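Local coordinates for protein iron-containing alcohol dehydrogenase (Ralstonia eutropha, PDB 3JZD) that probably reduces maleylacetate to 3-oxoadipate with NADH or NADPH in the breakdown of aromatic compounds, working as a homodimer, at residues A158-L163 with D218-C223; P45-E50 with I119-A124; A209-P214 with Q303-P308. One frame throughout, in Å; residues are numbered along the deposited sequence.

Contact 1. Residues A158-L163 with D218-C223; sequences ALTVGL and DARSQC. With NAD (nicotinamide-adenine-dinucleotide), chain E.
The adenine end of the NAD site is walled partly by the type I beta turn Thr-160 to Leu-163, which Arg-220 grips from helix 217-236. The guanidinium carries the contact. Its NH2 reaches Leu-163 O at 3.0 Å, arriving in the carbonyl plane on a lone pair although the oxygen sits tilted from the guanidinium plane; a second bond from NH2 to Val-161 O, also 3.0 Å, is weak because its angle is only 124°. Arginine suits this place because its flat, many-handed end can serve several backbone carbonyls, and its other nitrogens are occupied too: NE by Pro-214 O, NH1 by Ser-168 OG and Tyr-123 OH. A bend at chi2 (-59°) turns the long chain so that its CD passes Thr-160 OG1 at 3.4 Å. That hydroxyl accepts a hydrogen bond from a bridging water that also donates to Arg-220 O, which ties the turn to the helix backbone, while Pro-157 O is its partner within the loop. Leu-163 supplies the greasy surface: its CD1 lies 3.5 Å from NAD C5A. Separately, the backbone Leu-159 O approaches NAD N6A at 3.1 Å. The loop runs from strand 152-155 to helix 165-182, and Arg-220, which comes to it from helix 217-236, also packs on Val-210 of helix 190-212.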
loop_
_atom_site.group_PDB
_atom_site.type_symbol
_atom_site.label_atom_id
_atom_site.label_comp_id
_atom_site.label_asym_id
_atom_site.label_seq_id
_atom_site.Cartn_x
_atom_site.Cartn_y
_atom_site.Cartn_z
ATOM N N ALA A 158 -9.088 -21.155 -3.665
ATOM C CA ALA A 158 -9.888 -22.366 -3.927
ATOM C C ALA A 158 -10.991 -22.093 -4.954
ATOM O O ALA A 158 -11.387 -22.986 -5.688
ATOM C CB ALA A 158 -10.488 -22.861 -2.668
ATOM N N LEU A 159 -11.500 -20.865 -4.990
ATOM C CA LEU A 159 -12.538 -20.498 -5.952
ATOM C C LEU A 159 -11.966 -20.215 -7.352
ATOM O O LEU A 159 -12.718 -19.982 -8.269
ATOM C CB LEU A 159 -13.395 -19.312 -5.463
ATOM C CG LEU A 159 -14.148 -19.479 -4.133
ATOM C CD1 LEU A 159 -15.157 -18.336 -3.899
ATOM C CD2 LEU A 159 -14.831 -20.805 -4.008
ATOM N N THR A 160 -10.648 -20.213 -7.510
ATOM C CA THR A 160 -10.044 -20.014 -8.821
ATOM C C THR A 160 -9.499 -21.316 -9.389
ATOM O O THR A 160 -9.052 -21.336 -10.507
ATOM C CB THR A 160 -8.921 -18.948 -8.789
ATOM O OG1 THR A 160 -7.863 -19.390 -7.950
ATOM C CG2 THR A 160 -9.430 -17.687 -8.231
ATOM N N VAL A 161 -9.551 -22.406 -8.635
ATOM C CA VAL A 161 -9.024 -23.696 -9.117
ATOM C C VAL A 161 -9.694 -24.112 -10.444
ATOM O O VAL A 161 -9.026 -24.534 -11.359
ATOM C CB VAL A 161 -9.173 -24.820 -8.029
ATOM C CG1 VAL A 161 -9.023 -26.251 -8.645
ATOM C CG2 VAL A 161 -8.172 -24.597 -6.927
ATOM N N GLY A 162 -11.004 -23.932 -10.529
ATOM C CA GLY A 162 -11.750 -24.260 -11.714
ATOM C C GLY A 162 -11.755 -23.151 -12.760
ATOM O O GLY A 162 -12.403 -23.291 -13.763
ATOM N N LEU A 163 -11.043 -22.044 -12.546
ATOM C CA LEU A 163 -10.935 -21.031 -13.580
ATOM C C LEU A 163 -10.264 -21.800 -14.743
ATOM O O LEU A 163 -9.204 -22.357 -14.569
ATOM C CB LEU A 163 -10.063 -19.875 -13.129
ATOM C CG LEU A 163 -9.943 -18.689 -14.097
ATOM C CD1 LEU A 163 -11.297 -18.082 -14.342
ATOM C CD2 LEU A 163 -8.996 -17.652 -13.516
ATOM N N ASP A 218 -1.028 -22.938 -4.019
ATOM C CA ASP A 218 0.022 -21.923 -3.884
ATOM C C ASP A 218 0.166 -21.125 -5.182
ATOM O O ASP A 218 0.261 -19.904 -5.128
ATOM C CB ASP A 218 1.364 -22.537 -3.550
ATOM C CG ASP A 218 1.425 -23.101 -2.119
ATOM O OD1 ASP A 218 0.809 -22.551 -1.181
ATOM O OD2 ASP A 218 2.152 -24.080 -1.953
ATOM N N ALA A 219 0.149 -21.812 -6.328
ATOM C CA ALA A 219 0.207 -21.127 -7.620
ATOM C C ALA A 219 -1.017 -20.256 -7.755
ATOM O O ALA A 219 -0.923 -19.132 -8.200
ATOM C CB ALA A 219 0.291 -22.112 -8.775
ATOM N N ARG A 220 -2.176 -20.767 -7.382
ATOM C CA ARG A 220 -3.367 -19.950 -7.451
ATOM C C ARG A 220 -3.273 -18.720 -6.511
ATOM O O ARG A 220 -3.704 -17.635 -6.892
ATOM C CB ARG A 220 -4.633 -20.755 -7.148
ATOM C CG ARG A 220 -5.097 -21.773 -8.221
ATOM C CD ARG A 220 -5.380 -21.124 -9.557
ATOM N NE ARG A 220 -5.993 -22.048 -10.505
ATOM C CZ ARG A 220 -6.471 -21.687 -11.698
ATOM N NH1 ARG A 220 -6.388 -20.428 -12.113
ATOM N NH2 ARG A 220 -7.026 -22.578 -12.490
ATOM N N SER A 221 -2.751 -18.895 -5.297
ATOM C CA SER A 221 -2.569 -17.793 -4.376
ATOM C C SER A 221 -1.649 -16.725 -4.959
ATOM O O SER A 221 -1.930 -15.534 -4.913
ATOM C CB SER A 221 -1.992 -18.285 -3.048
ATOM O OG SER A 221 -2.871 -19.202 -2.431
ATOM N N GLN A 222 -0.564 -17.155 -5.545
ATOM C CA GLN A 222 0.380 -16.235 -6.124
ATOM C C GLN A 222 -0.277 -15.384 -7.241
ATOM O O GLN A 222 -0.057 -14.161 -7.288
ATOM C CB GLN A 222 1.555 -17.037 -6.649
ATOM C CG GLN A 222 2.604 -16.220 -7.281
ATOM C CD GLN A 222 3.840 -17.044 -7.636
ATOM O OE1 GLN A 222 4.948 -16.598 -7.393
ATOM N NE2 GLN A 222 3.646 -18.255 -8.186
ATOM N N CYS A 223 -1.116 -15.996 -8.086
ATOM C CA CYS A 223 -1.833 -15.202 -9.111
ATOM C C CYS A 223 -2.859 -14.232 -8.527
ATOM O O CYS A 223 -2.979 -13.103 -8.937
ATOM C CB CYS A 223 -2.528 -16.103 -10.140
ATOM S SG CYS A 223 -1.372 -17.052 -11.140
HETATM P PA NAD E . -15.984 -12.169 -16.631
HETATM O O1A NAD E . -16.393 -11.627 -15.293
HETATM O O2A NAD E . -16.744 -11.468 -17.673
HETATM O O5B NAD E . -16.010 -13.777 -16.625
HETATM C C5B NAD E . -16.005 -14.509 -17.848
HETATM C C4B NAD E . -16.628 -15.873 -17.613
HETATM O O4B NAD E . -15.832 -16.674 -16.763
HETATM C C3B NAD E . -17.974 -15.746 -16.907
HETATM O O3B NAD E . -18.912 -16.629 -17.454
HETATM C C2B NAD E . -17.706 -16.197 -15.492
HETATM O O2B NAD E . -18.854 -16.730 -14.874
HETATM C C1B NAD E . -16.604 -17.227 -15.720
HETATM N N9A NAD E . -15.747 -17.397 -14.548
HETATM C C8A NAD E . -15.167 -16.363 -13.858
HETATM N N7A NAD E . -14.426 -16.891 -12.870
HETATM C C5A NAD E . -14.521 -18.228 -12.894
HETATM C C6A NAD E . -13.997 -19.237 -12.073
HETATM N N6A NAD E . -12.982 -19.038 -11.255
HETATM N N1A NAD E . -14.336 -20.540 -12.343
HETATM C C2A NAD E . -15.170 -20.849 -13.391
HETATM N N3A NAD E . -15.678 -19.856 -14.209
HETATM C C4A NAD E . -15.375 -18.554 -13.949
HETATM O O3 NAD E . -14.427 -11.971 -17.001
HETATM P PN NAD E . -13.408 -10.891 -16.378
HETATM O O1N NAD E . -12.287 -10.853 -17.415
HETATM O O2N NAD E . -13.166 -11.189 -14.952
HETATM O O5D NAD E . -14.154 -9.516 -16.356
HETATM C C5D NAD E . -14.097 -8.662 -17.460
HETATM C C4D NAD E . -15.177 -7.617 -17.263
HETATM O O4D NAD E . -14.826 -6.868 -16.127
HETATM C C3D NAD E . -15.243 -6.634 -18.416
HETATM O O3D NAD E . -16.530 -6.098 -18.454
HETATM C C2D NAD E . -14.252 -5.590 -18.008
HETATM O O2D NAD E . -14.446 -4.378 -18.692
HETATM C C1D NAD E . -14.552 -5.532 -16.508
HETATM N N1N NAD E . -13.432 -4.947 -15.753
HETATM C C2N NAD E . -13.652 -3.763 -15.097
HETATM C C3N NAD E . -12.633 -3.170 -14.365
HETATM C C7N NAD E . -12.898 -1.914 -13.565
HETATM O O7N NAD E . -11.880 -1.359 -12.788
HETATM N N7N NAD E . -14.083 -1.334 -13.536
HETATM C C4N NAD E . -11.380 -3.800 -14.305
HETATM C C5N NAD E . -11.170 -5.005 -14.967
HETATM C C6N NAD E . -12.223 -5.588 -15.675
HETATM O O HOH W 1 -5.988 -17.859 -8.525
#

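Contact 2. Residues P45-E50 with I119-A124; sequences PNQQAE and IPTTYA. With NAD (nicotinamide-adenine-dinucleotide), chain E.
Gln-47 and Thr-121 meet beside the adenosine half of NAD, in the Rossmann-like part of the fold where residues at the C-terminal ends of parallel strands 39-42 and 116-120 bind the dinucleotide. The tight part is a single, nearly straight bond: Gln-47 NE2 donates a hydrogen bond to Thr-121 OG1 at 3.0 Å, with an angle of 174° and the oxygen in the amide plane. The other N-H of the same NE2 goes to Glu-50 OE2, 3.2 Å away, met from above the carboxylate plane. Together the two bonds fix the rotation of the amide, and the carboxylate is consistent with nitrogen on that side. Its OE1 is then turned to the ribose and accepts a hydrogen bond from NAD O2B at 2.8 Å. An extended chain beyond CG (chi2 175°) lets glutamine span from the N-cap of helix 48-58 to the cofactor. Thr-121 adds its backbone O, which accepts from NAD N6A at 2.9 Å. The solvent side is looser. There Asn-46, an exposed residue, reaches NAD O3B through ND2 at 3.2 Å, and Gln-48 folds back on its own turn, NE2 to Pro-45 O. Deeper in, Thr-122 suits a diphosphate neighbour because one small hydroxyl can do two jobs: in an ST turn its OG1 accepts from Ala-124 N at 3.3 Å, while it donates to NAD O2N at 2.6 Å.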
loop_
_atom_site.group_PDB
_atom_site.type_symbol
_atom_site.label_atom_id
_atom_site.label_comp_id
_atom_site.label_asym_id
_atom_site.label_seq_id
_atom_site.Cartn_x
_atom_site.Cartn_y
_atom_site.Cartn_z
ATOM N N PRO A 45 -24.930 -16.767 -14.717
ATOM C CA PRO A 45 -25.633 -18.047 -14.643
ATOM C C PRO A 45 -24.669 -19.229 -14.569
ATOM O O PRO A 45 -25.034 -20.264 -14.015
ATOM C CB PRO A 45 -26.468 -18.086 -15.934
ATOM C CG PRO A 45 -26.506 -16.670 -16.450
ATOM C CD PRO A 45 -25.214 -16.034 -15.966
ATOM N N ASN A 46 -23.436 -19.047 -15.048
ATOM C CA ASN A 46 -22.414 -20.098 -15.025
ATOM C C ASN A 46 -21.789 -20.336 -13.671
ATOM O O ASN A 46 -21.091 -21.328 -13.502
ATOM C CB ASN A 46 -21.239 -19.754 -15.949
ATOM C CG ASN A 46 -21.600 -19.765 -17.399
ATOM O OD1 ASN A 46 -22.573 -20.401 -17.822
ATOM N ND2 ASN A 46 -20.783 -19.086 -18.198
ATOM N N GLN A 47 -21.957 -19.398 -12.734
ATOM C CA GLN A 47 -21.358 -19.566 -11.409
ATOM C C GLN A 47 -22.408 -19.676 -10.322
ATOM O O GLN A 47 -22.178 -19.288 -9.196
ATOM C CB GLN A 47 -20.323 -18.449 -11.125
ATOM C CG GLN A 47 -18.983 -18.703 -11.819
ATOM C CD GLN A 47 -17.984 -17.571 -11.661
ATOM O OE1 GLN A 47 -18.174 -16.453 -12.189
ATOM N NE2 GLN A 47 -16.895 -17.861 -10.950
ATOM N N GLN A 48 -23.557 -20.275 -10.635
ATOM C CA GLN A 48 -24.572 -20.422 -9.607
ATOM C C GLN A 48 -24.149 -21.356 -8.499
ATOM O O GLN A 48 -24.544 -21.135 -7.365
ATOM C CB GLN A 48 -25.897 -20.879 -10.187
ATOM C CG GLN A 48 -26.434 -19.873 -11.161
ATOM C CD GLN A 48 -27.715 -20.316 -11.809
ATOM O OE1 GLN A 48 -28.780 -20.331 -11.169
ATOM N NE2 GLN A 48 -27.631 -20.633 -13.109
ATOM N N ALA A 49 -23.381 -22.405 -8.818
ATOM C CA ALA A 49 -22.936 -23.356 -7.794
ATOM C C ALA A 49 -22.128 -22.656 -6.685
ATOM O O ALA A 49 -22.368 -22.881 -5.493
ATOM C CB ALA A 49 -22.110 -24.486 -8.420
ATOM N N GLU A 50 -21.182 -21.814 -7.085
ATOM C CA GLU A 50 -20.350 -21.078 -6.115
ATOM C C GLU A 50 -21.231 -20.134 -5.338
ATOM O O GLU A 50 -21.143 -20.065 -4.123
ATOM C CB GLU A 50 -19.262 -20.243 -6.802
ATOM C CG GLU A 50 -18.201 -21.014 -7.535
ATOM C CD GLU A 50 -18.485 -21.211 -9.044
ATOM O OE1 GLU A 50 -19.501 -21.880 -9.398
ATOM O OE2 GLU A 50 -17.626 -20.734 -9.855
ATOM N N ILE A 119 -15.976 -11.178 -3.907
ATOM C CA ILE A 119 -15.278 -12.470 -3.829
ATOM C C ILE A 119 -14.804 -12.772 -5.280
ATOM O O ILE A 119 -15.540 -13.370 -6.044
ATOM C CB ILE A 119 -16.210 -13.564 -3.284
ATOM C CG1 ILE A 119 -16.851 -13.087 -1.978
ATOM C CG2 ILE A 119 -15.403 -14.871 -3.071
ATOM C CD1 ILE A 119 -17.697 -14.139 -1.205
ATOM N N PRO A 120 -13.594 -12.310 -5.673
ATOM C CA PRO A 120 -13.171 -12.427 -7.062
ATOM C C PRO A 120 -12.688 -13.806 -7.460
ATOM O O PRO A 120 -12.028 -14.466 -6.681
ATOM C CB PRO A 120 -12.019 -11.423 -7.175
ATOM C CG PRO A 120 -12.118 -10.554 -6.013
ATOM C CD PRO A 120 -12.743 -11.357 -4.935
ATOM N N THR A 121 -13.032 -14.213 -8.680
ATOM C CA THR A 121 -12.699 -15.518 -9.188
ATOM C C THR A 121 -11.889 -15.422 -10.509
ATOM O O THR A 121 -11.642 -16.440 -11.166
ATOM C CB THR A 121 -13.961 -16.358 -9.318
ATOM O OG1 THR A 121 -14.779 -15.809 -10.331
ATOM C CG2 THR A 121 -14.738 -16.376 -7.968
ATOM N N THR A 122 -11.476 -14.206 -10.881
ATOM C CA THR A 122 -10.584 -13.991 -12.006
ATOM C C THR A 122 -9.486 -13.039 -11.549
ATOM O O THR A 122 -9.392 -12.728 -10.353
ATOM C CB THR A 122 -11.260 -13.443 -13.269
ATOM O OG1 THR A 122 -11.580 -12.051 -13.112
ATOM C CG2 THR A 122 -12.528 -14.278 -13.634
ATOM N N TYR A 123 -8.664 -12.567 -12.492
ATOM C CA TYR A 123 -7.553 -11.656 -12.158
ATOM C C TYR A 123 -7.795 -10.230 -12.631
ATOM O O TYR A 123 -6.876 -9.397 -12.620
ATOM C CB TYR A 123 -6.253 -12.232 -12.693
ATOM C CG TYR A 123 -6.070 -13.689 -12.284
ATOM C CD1 TYR A 123 -6.138 -14.060 -10.935
ATOM C CD2 TYR A 123 -5.765 -14.688 -13.231
ATOM C CE1 TYR A 123 -5.959 -15.369 -10.562
ATOM C CE2 TYR A 123 -5.566 -15.998 -12.858
ATOM C CZ TYR A 123 -5.694 -16.336 -11.515
ATOM O OH TYR A 123 -5.531 -17.636 -11.099
ATOM N N ALA A 124 -9.047 -9.951 -13.018
ATOM C CA ALA A 124 -9.442 -8.661 -13.567
ATOM C C ALA A 124 -9.085 -7.459 -12.686
ATOM O O ALA A 124 -8.761 -6.411 -13.234
ATOM C CB ALA A 124 -10.981 -8.662 -13.902
HETATM P PA NAD E . -15.984 -12.169 -16.631
HETATM O O1A NAD E . -16.393 -11.627 -15.293
HETATM O O2A NAD E . -16.744 -11.468 -17.673
HETATM O O5B NAD E . -16.010 -13.777 -16.625
HETATM C C5B NAD E . -16.005 -14.509 -17.848
HETATM C C4B NAD E . -16.628 -15.873 -17.613
HETATM O O4B NAD E . -15.832 -16.674 -16.763
HETATM C C3B NAD E . -17.974 -15.746 -16.907
HETATM O O3B NAD E . -18.912 -16.629 -17.454
HETATM C C2B NAD E . -17.706 -16.197 -15.492
HETATM O O2B NAD E . -18.854 -16.730 -14.874
HETATM C C1B NAD E . -16.604 -17.227 -15.720
HETATM N N9A NAD E . -15.747 -17.397 -14.548
HETATM C C8A NAD E . -15.167 -16.363 -13.858
HETATM N N7A NAD E . -14.426 -16.891 -12.870
HETATM C C5A NAD E . -14.521 -18.228 -12.894
HETATM C C6A NAD E . -13.997 -19.237 -12.073
HETATM N N6A NAD E . -12.982 -19.038 -11.255
HETATM N N1A NAD E . -14.336 -20.540 -12.343
HETATM C C2A NAD E . -15.170 -20.849 -13.391
HETATM N N3A NAD E . -15.678 -19.856 -14.209
HETATM C C4A NAD E . -15.375 -18.554 -13.949
HETATM O O3 NAD E . -14.427 -11.971 -17.001
HETATM P PN NAD E . -13.408 -10.891 -16.378
HETATM O O1N NAD E . -12.287 -10.853 -17.415
HETATM O O2N NAD E . -13.166 -11.189 -14.952
HETATM O O5D NAD E . -14.154 -9.516 -16.356
HETATM C C5D NAD E . -14.097 -8.662 -17.460
HETATM C C4D NAD E . -15.177 -7.617 -17.263
HETATM O O4D NAD E . -14.826 -6.868 -16.127
HETATM C C3D NAD E . -15.243 -6.634 -18.416
HETATM O O3D NAD E . -16.530 -6.098 -18.454
HETATM C C2D NAD E . -14.252 -5.590 -18.008
HETATM O O2D NAD E . -14.446 -4.378 -18.692
HETATM C C1D NAD E . -14.552 -5.532 -16.508
HETATM N N1N NAD E . -13.432 -4.947 -15.753
HETATM C C2N NAD E . -13.652 -3.763 -15.097
HETATM C C3N NAD E . -12.633 -3.170 -14.365
HETATM C C7N NAD E . -12.898 -1.914 -13.565
HETATM O O7N NAD E . -11.880 -1.359 -12.788
HETATM N N7N NAD E . -14.083 -1.334 -13.536
HETATM C C4N NAD E . -11.380 -3.800 -14.305
HETATM C C5N NAD E . -11.170 -5.005 -14.967
HETATM C C6N NAD E . -12.223 -5.588 -15.675
#

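Contact 3. Residues A209-P214 with Q303-P308; sequences AVFNDP and QRHGAP
Phe-211 and His-305 join the last turn of helix 190-212 to the end of helix 294-304. Along the first of these, Ala-209 and Val-210 come before the contact and turn to helix 217-236, their small or branched side chains packing on Ala-219. Phe-211 then points across. With CG anti to the backbone N (chi1 -174°), its ring reaches His-305, whose imidazole edge is directed at the ring face in a T-shaped stack, centroids 5.2 Å apart and planes at 69°. His-305 CD2 forms that edge, 3.8 Å from Phe-211 CG. The histidine's CB adds a CH-pi contact, 4.1 Å from the ring centroid. Phenylalanine suits the place by offering a broad face to both; histidine packs a carbon edge there and keeps ND1 for Leu-301 O. The partner helix is ending here: Gly-306, with positive phi, is the C-prime residue of a Schellman motif, its N hydrogen-bonded to Gln-303 O at 3.2 Å and Ala-307 N to Ala-302 O, a conformation that glycine adopts without strain. Arg-165 makes a cation-pi contact with Phe-211. Past Asn-212 the first helix stops; Asp-213 leaves helical geometry, its OD1 accepting from Ala-215 N, and Pro-214 rests its side chain on Arg-165.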
loop_
_atom_site.group_PDB
_atom_site.type_symbol
_atom_site.label_atom_id
_atom_site.label_comp_id
_atom_site.label_asym_id
_atom_site.label_seq_id
_atom_site.Cartn_x
_atom_site.Cartn_y
_atom_site.Cartn_z
ATOM N N ALA A 209 3.074 -21.897 -13.294
ATOM C CA ALA A 209 2.793 -22.850 -12.237
ATOM C C ALA A 209 1.317 -23.306 -12.318
ATOM O O ALA A 209 1.022 -24.482 -12.171
ATOM C CB ALA A 209 3.157 -22.257 -10.816
ATOM N N VAL A 210 0.420 -22.372 -12.599
ATOM C CA VAL A 210 -0.990 -22.663 -12.698
ATOM C C VAL A 210 -1.247 -23.515 -13.946
ATOM O O VAL A 210 -2.014 -24.486 -13.896
ATOM C CB VAL A 210 -1.836 -21.365 -12.691
ATOM C CG1 VAL A 210 -3.236 -21.604 -13.187
ATOM C CG2 VAL A 210 -1.839 -20.779 -11.300
ATOM N N PHE A 211 -0.571 -23.178 -15.036
ATOM C CA PHE A 211 -0.683 -23.932 -16.274
ATOM C C PHE A 211 -0.239 -25.396 -16.048
ATOM O O PHE A 211 -0.881 -26.319 -16.535
ATOM C CB PHE A 211 0.173 -23.291 -17.336
ATOM C CG PHE A 211 0.027 -23.912 -18.681
ATOM C CD1 PHE A 211 -1.033 -23.573 -19.490
ATOM C CD2 PHE A 211 0.970 -24.820 -19.151
ATOM C CE1 PHE A 211 -1.175 -24.131 -20.748
ATOM C CE2 PHE A 211 0.837 -25.372 -20.413
ATOM C CZ PHE A 211 -0.234 -25.026 -21.207
ATOM N N ASN A 212 0.836 -25.604 -15.290
ATOM C CA ASN A 212 1.309 -26.951 -15.006
ATOM C C ASN A 212 0.307 -27.664 -14.076
ATOM O O ASN A 212 0.034 -28.842 -14.262
ATOM C CB ASN A 212 2.698 -26.881 -14.367
ATOM C CG ASN A 212 3.245 -28.249 -13.956
ATOM O OD1 ASN A 212 3.496 -29.114 -14.796
ATOM N ND2 ASN A 212 3.476 -28.428 -12.656
ATOM N N ASP A 213 -0.273 -26.951 -13.103
ATOM C CA ASP A 213 -1.213 -27.575 -12.203
ATOM C C ASP A 213 -2.292 -26.616 -11.742
ATOM O O ASP A 213 -2.094 -25.915 -10.777
ATOM C CB ASP A 213 -0.456 -28.124 -10.988
ATOM C CG ASP A 213 -1.351 -28.959 -10.041
ATOM O OD1 ASP A 213 -2.577 -29.148 -10.282
ATOM O OD2 ASP A 213 -0.791 -29.449 -9.039
ATOM N N PRO A 214 -3.476 -26.649 -12.379
ATOM C CA PRO A 214 -4.514 -25.717 -11.953
ATOM C C PRO A 214 -5.070 -25.922 -10.545
ATOM O O PRO A 214 -5.703 -24.998 -10.034
ATOM C CB PRO A 214 -5.602 -25.854 -13.022
ATOM C CG PRO A 214 -5.304 -27.140 -13.699
ATOM C CD PRO A 214 -3.858 -27.407 -13.583
ATOM N N GLN A 303 1.848 -16.978 -25.444
ATOM C CA GLN A 303 1.933 -18.029 -26.434
ATOM C C GLN A 303 2.312 -19.414 -25.912
ATOM O O GLN A 303 1.681 -20.398 -26.263
ATOM C CB GLN A 303 2.903 -17.669 -27.527
ATOM C CG GLN A 303 2.571 -18.531 -28.746
ATOM C CD GLN A 303 3.575 -18.436 -29.815
ATOM O OE1 GLN A 303 4.774 -18.427 -29.547
ATOM N NE2 GLN A 303 3.108 -18.415 -31.060
ATOM N N ARG A 304 3.333 -19.455 -25.060
ATOM C CA ARG A 304 3.835 -20.670 -24.453
ATOM C C ARG A 304 2.762 -21.391 -23.626
ATOM O O ARG A 304 2.827 -22.602 -23.452
ATOM C CB ARG A 304 5.010 -20.282 -23.544
ATOM C CG ARG A 304 5.621 -21.377 -22.696
ATOM C CD ARG A 304 6.734 -20.808 -21.709
ATOM N NE ARG A 304 7.804 -20.041 -22.386
ATOM C CZ ARG A 304 8.074 -18.726 -22.249
ATOM N NH1 ARG A 304 7.393 -17.908 -21.379
ATOM N NH2 ARG A 304 9.088 -18.233 -22.983
ATOM N N HIS A 305 1.769 -20.668 -23.130
ATOM C CA HIS A 305 0.766 -21.289 -22.288
ATOM C C HIS A 305 -0.601 -21.328 -22.932
ATOM O O HIS A 305 -1.597 -21.254 -22.250
ATOM C CB HIS A 305 0.715 -20.617 -20.923
ATOM C CG HIS A 305 2.049 -20.567 -20.266
ATOM N ND1 HIS A 305 2.830 -19.439 -20.284
ATOM C CD2 HIS A 305 2.792 -21.533 -19.683
ATOM C CE1 HIS A 305 3.982 -19.697 -19.691
ATOM N NE2 HIS A 305 3.985 -20.960 -19.319
ATOM N N GLY A 306 -0.624 -21.424 -24.255
ATOM C CA GLY A 306 -1.865 -21.642 -24.973
ATOM C C GLY A 306 -2.844 -20.506 -25.189
ATOM O O GLY A 306 -3.917 -20.754 -25.679
ATOM N N ALA A 307 -2.504 -19.270 -24.849
ATOM C CA ALA A 307 -3.443 -18.186 -25.117
ATOM C C ALA A 307 -3.329 -17.775 -26.596
ATOM O O ALA A 307 -2.270 -17.921 -27.199
ATOM C CB ALA A 307 -3.138 -16.989 -24.272
ATOM N N PRO A 308 -4.408 -17.237 -27.155
ATOM C CA PRO A 308 -4.343 -16.668 -28.509
ATOM C C PRO A 308 -3.463 -15.404 -28.467
ATOM O O PRO A 308 -3.407 -14.710 -27.432
ATOM C CB PRO A 308 -5.790 -16.293 -28.812
ATOM C CG PRO A 308 -6.466 -16.223 -27.531
ATOM C CD PRO A 308 -5.742 -17.113 -26.558
#

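Overall arrangement
Contact 2 opens and closes first along the chain, within the parallel-sheet part. Contacts 1 and 3 follow, and their segments alternate; the loop at 158-163 precedes helix 165-182, the first of the helical part. The centres of contacts 1 and 2 lie about 12 Å apart; the two contacts touch each other, and both border the adenine of NAD. Between the centres of contacts 1 and 3 the distance is about 13 Å, and they are joined through the consecutive helices 190-212 and 217-236. Contacts 2 and 3, with centres about 20 Å apart, do not touch. Arg-220 touches residues of both other contacts, while contact 3 itself lies away from the annotated sites.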